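Local coordinates for protein disulfide isomerase (Salmonella enterica subsp. enterica serovar Typhimurium, PDB 3L9U) that probably introduces disulfide bonds by passing its own disulfide to other proteins, as part of a redox system with the partner DsbI, at residues Ala3-Tyr12 with Ser189-Lys200. Residues are numbered along the deposited sequence; the frame is centred on the assembly and turned at random.
Sequences ASAFTEGTDY and SMAELVRELATK
F6 lies against helix 187-198. L193 is under one ring face and E196 is at the ring edge. From CB outward, F6 CB touches L193 CD1 at 3.6 Å and also meets E196 OE2. CG rests on the same L193 methyl. CD2 passes both oxygens of the E196 carboxylate. CE1 meets S189 OG, and CE2 packs on the backbone N of L193. F6 CZ reaches S189 O at 3.4 Å. L193 CB sits over one face of the F6 ring, 3.9 Å from its centroid and 6° off the normal, a CH-pi contact. The helix is the C-terminal one of the thioredoxin fold. It packs on strands 170-173 and 177-179 of the sheet, and residues 3-12 lie along it on their way into edge strand 12-14. A5 N gives its hydrogen to E196 OE1 at 2.7 Å, and F6 N gives its own to E196 OE2 at 3.0 Å. Both bonds arrive on the syn side, slightly out of the carboxylate plane. E196 CG is anti to the backbone N (chi1 -179°), and the extended chain carries the carboxylate out to these amides. L197 CD2 sits over the centre of the Y12 ring, 3.6 Å from its centroid. A water joins S4 OG to K200 NZ.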
loop_
_atom_site.group_PDB
_atom_site.type_symbol
_atom_site.label_atom_id
_atom_site.label_comp_id
_atom_site.label_asym_id
_atom_site.label_seq_id
_atom_site.Cartn_x
_atom_site.Cartn_y
_atom_site.Cartn_z
ATOM N N ALA A 3 7.120 9.616 -26.408
ATOM C CA ALA A 3 8.513 9.178 -26.477
ATOM C C ALA A 3 8.984 8.608 -25.144
ATOM O O ALA A 3 8.470 7.596 -24.667
ATOM C CB ALA A 3 9.386 10.337 -26.867
ATOM N N SER A 4 9.992 9.258 -24.571
ATOM C CA SER A 4 10.333 9.088 -23.161
ATOM C C SER A 4 10.541 10.481 -22.568
ATOM O O SER A 4 11.346 11.278 -23.060
ATOM C CB SER A 4 11.560 8.195 -22.967
ATOM O OG SER A 4 11.170 6.833 -22.752
ATOM N N ALA A 5 9.786 10.776 -21.521
ATOM C CA ALA A 5 9.671 12.136 -21.026
ATOM C C ALA A 5 10.309 12.349 -19.661
ATOM O O ALA A 5 10.481 13.488 -19.228
ATOM C CB ALA A 5 8.204 12.541 -20.983
ATOM N N PHE A 6 10.657 11.262 -18.980
ATOM C CA PHE A 6 11.083 11.374 -17.585
ATOM C C PHE A 6 12.542 11.003 -17.365
ATOM O O PHE A 6 13.153 10.314 -18.185
ATOM C CB PHE A 6 10.138 10.588 -16.683
ATOM C CG PHE A 6 8.731 11.091 -16.745
ATOM C CD1 PHE A 6 8.328 12.142 -15.937
ATOM C CD2 PHE A 6 7.824 10.553 -17.646
ATOM C CE1 PHE A 6 7.038 12.631 -16.002
ATOM C CE2 PHE A 6 6.532 11.040 -17.719
ATOM C CZ PHE A 6 6.137 12.081 -16.894
ATOM N N THR A 7 13.083 11.477 -16.251
ATOM C CA THR A 7 14.522 11.547 -16.054
ATOM C C THR A 7 15.023 10.702 -14.884
ATOM O O THR A 7 14.651 10.913 -13.732
ATOM C CB THR A 7 14.958 13.025 -15.847
ATOM O OG1 THR A 7 14.496 13.815 -16.952
ATOM C CG2 THR A 7 16.461 13.133 -15.751
ATOM N N GLU A 8 15.879 9.741 -15.199
ATOM C CA GLU A 8 16.545 8.946 -14.184
ATOM C C GLU A 8 17.305 9.846 -13.204
ATOM O O GLU A 8 18.054 10.732 -13.617
ATOM C CB GLU A 8 17.513 7.982 -14.865
ATOM C CG GLU A 8 18.301 7.149 -13.910
ATOM C CD GLU A 8 19.302 6.255 -14.609
ATOM O OE1 GLU A 8 19.696 6.543 -15.762
ATOM O OE2 GLU A 8 19.694 5.261 -13.989
ATOM N N GLY A 9 17.103 9.620 -11.908
ATOM C CA GLY A 9 17.790 10.382 -10.879
ATOM C C GLY A 9 16.987 11.573 -10.391
ATOM O O GLY A 9 17.297 12.170 -9.359
ATOM N N THR A 10 15.950 11.927 -11.140
ATOM C CA THR A 10 15.066 13.011 -10.740
ATOM C C THR A 10 13.647 12.500 -10.554
ATOM O O THR A 10 13.065 12.620 -9.476
ATOM C CB THR A 10 15.062 14.145 -11.777
ATOM O OG1 THR A 10 16.368 14.733 -11.843
ATOM C CG2 THR A 10 14.047 15.209 -11.389
ATOM N N ASP A 11 13.091 11.911 -11.606
ATOM C CA ASP A 11 11.715 11.415 -11.534
ATOM C C ASP A 11 11.631 10.024 -10.922
ATOM O O ASP A 11 10.652 9.688 -10.254
ATOM C CB ASP A 11 11.080 11.431 -12.921
ATOM C CG ASP A 11 11.024 12.825 -13.500
ATOM O OD1 ASP A 11 10.373 13.700 -12.887
ATOM O OD2 ASP A 11 11.632 13.044 -14.563
ATOM N N TYR A 12 12.665 9.219 -11.144
ATOM C CA TYR A 12 12.666 7.841 -10.670
ATOM C C TYR A 12 14.095 7.340 -10.560
ATOM O O TYR A 12 15.020 7.986 -11.035
ATOM C CB TYR A 12 11.891 6.945 -11.645
ATOM C CG TYR A 12 12.564 6.819 -12.998
ATOM C CD1 TYR A 12 12.322 7.752 -14.003
ATOM C CD2 TYR A 12 13.470 5.787 -13.260
ATOM C CE1 TYR A 12 12.943 7.651 -15.237
ATOM C CE2 TYR A 12 14.095 5.682 -14.495
ATOM C CZ TYR A 12 13.825 6.617 -15.477
ATOM O OH TYR A 12 14.441 6.526 -16.710
ATOM N N SER A 189 0.850 13.747 -14.775
ATOM C CA SER A 189 2.278 13.513 -14.974
ATOM C C SER A 189 2.682 12.143 -14.430
ATOM O O SER A 189 3.326 11.356 -15.117
ATOM C CB SER A 189 3.097 14.611 -14.294
ATOM O OG SER A 189 4.486 14.343 -14.377
ATOM N N MET A 190 2.303 11.866 -13.186
ATOM C CA MET A 190 2.668 10.609 -12.552
ATOM C C MET A 190 2.124 9.414 -13.316
ATOM O O MET A 190 2.795 8.387 -13.449
ATOM C CB MET A 190 2.161 10.570 -11.113
ATOM C CG MET A 190 2.686 9.387 -10.339
ATOM S SD MET A 190 1.925 9.281 -8.723
ATOM C CE MET A 190 2.667 7.762 -8.122
ATOM N N ALA A 191 0.898 9.528 -13.811
ATOM C CA ALA A 191 0.328 8.425 -14.575
ATOM C C ALA A 191 1.172 8.122 -15.813
ATOM O O ALA A 191 1.435 6.954 -16.125
ATOM C CB ALA A 191 -1.125 8.716 -14.961
ATOM N N GLU A 192 1.608 9.164 -16.516
ATOM C CA GLU A 192 2.470 8.952 -17.682
ATOM C C GLU A 192 3.844 8.413 -17.290
ATOM O O GLU A 192 4.429 7.605 -18.009
ATOM C CB GLU A 192 2.588 10.232 -18.511
ATOM C CG GLU A 192 1.307 10.570 -19.229
ATOM C CD GLU A 192 0.818 9.437 -20.117
ATOM O OE1 GLU A 192 1.652 8.828 -20.828
ATOM O OE2 GLU A 192 -0.405 9.160 -20.103
ATOM N N LEU A 193 4.354 8.854 -16.145
ATOM C CA LEU A 193 5.608 8.321 -15.615
ATOM C C LEU A 193 5.482 6.815 -15.377
ATOM O O LEU A 193 6.341 6.027 -15.792
ATOM C CB LEU A 193 5.986 9.046 -14.324
ATOM C CG LEU A 193 7.173 8.488 -13.539
ATOM C CD1 LEU A 193 8.438 8.383 -14.409
ATOM C CD2 LEU A 193 7.415 9.337 -12.298
ATOM N N VAL A 194 4.410 6.415 -14.703
ATOM C CA VAL A 194 4.156 4.989 -14.494
ATOM C C VAL A 194 4.064 4.224 -15.822
ATOM O O VAL A 194 4.646 3.148 -15.955
ATOM C CB VAL A 194 2.886 4.750 -13.638
ATOM C CG1 VAL A 194 2.492 3.263 -13.632
ATOM C CG2 VAL A 194 3.111 5.293 -12.211
ATOM N N ARG A 195 3.345 4.773 -16.804
ATOM C CA ARG A 195 3.198 4.089 -18.091
ATOM C C ARG A 195 4.539 3.947 -18.802
ATOM O O ARG A 195 4.834 2.911 -19.399
ATOM C CB ARG A 195 2.195 4.816 -18.987
ATOM C CG ARG A 195 0.813 4.947 -18.373
ATOM C CD ARG A 195 -0.140 5.697 -19.290
ATOM N NE ARG A 195 -0.494 4.890 -20.447
ATOM C CZ ARG A 195 -1.474 3.993 -20.466
ATOM N NH1 ARG A 195 -2.218 3.784 -19.384
ATOM N NH2 ARG A 195 -1.711 3.302 -21.573
ATOM N N GLU A 196 5.355 4.990 -18.730
ATOM C CA GLU A 196 6.690 4.961 -19.323
ATOM C C GLU A 196 7.563 3.889 -18.665
ATOM O O GLU A 196 8.259 3.123 -19.344
ATOM C CB GLU A 196 7.335 6.341 -19.171
ATOM C CG GLU A 196 8.732 6.476 -19.754
ATOM C CD GLU A 196 9.117 7.933 -19.963
ATOM O OE1 GLU A 196 8.378 8.645 -20.679
ATOM O OE2 GLU A 196 10.153 8.369 -19.413
ATOM N N LEU A 197 7.526 3.827 -17.340
ATOM C CA LEU A 197 8.340 2.859 -16.614
ATOM C C LEU A 197 7.853 1.436 -16.862
ATOM O O LEU A 197 8.650 0.496 -16.933
ATOM C CB LEU A 197 8.308 3.162 -15.115
ATOM C CG LEU A 197 8.966 4.487 -14.719
ATOM C CD1 LEU A 197 8.787 4.770 -13.233
ATOM C CD2 LEU A 197 10.449 4.489 -15.109
ATOM N N ALA A 198 6.540 1.287 -17.014
ATOM C CA ALA A 198 5.922 -0.033 -17.100
ATOM C C ALA A 198 6.265 -0.728 -18.402
ATOM O O ALA A 198 6.243 -1.959 -18.484
ATOM C CB ALA A 198 4.410 0.082 -16.955
ATOM N N THR A 199 6.586 0.066 -19.418
ATOM C CA THR A 199 6.834 -0.458 -20.756
ATOM C C THR A 199 8.313 -0.443 -21.126
ATOM O O THR A 199 8.665 -0.629 -22.292
ATOM C CB THR A 199 6.022 0.303 -21.825
ATOM O OG1 THR A 199 6.304 1.705 -21.740
ATOM C CG2 THR A 199 4.535 0.090 -21.608
ATOM N N LYS A 200 9.178 -0.232 -20.137
ATOM C CA LYS A 200 10.618 -0.389 -20.346
ATOM C C LYS A 200 10.959 -1.871 -20.478
ATOM O O LYS A 200 10.454 -2.699 -19.721
ATOM C CB LYS A 200 11.409 0.232 -19.188
ATOM C CG LYS A 200 11.483 1.752 -19.218
ATOM C CD LYS A 200 12.193 2.295 -17.982
ATOM C CE LYS A 200 12.314 3.814 -18.017
ATOM N NZ LYS A 200 13.220 4.274 -19.114
HETATM O O HOH W 1 7.027 6.735 -22.881
HETATM O O HOH W 2 12.183 4.196 -21.580
#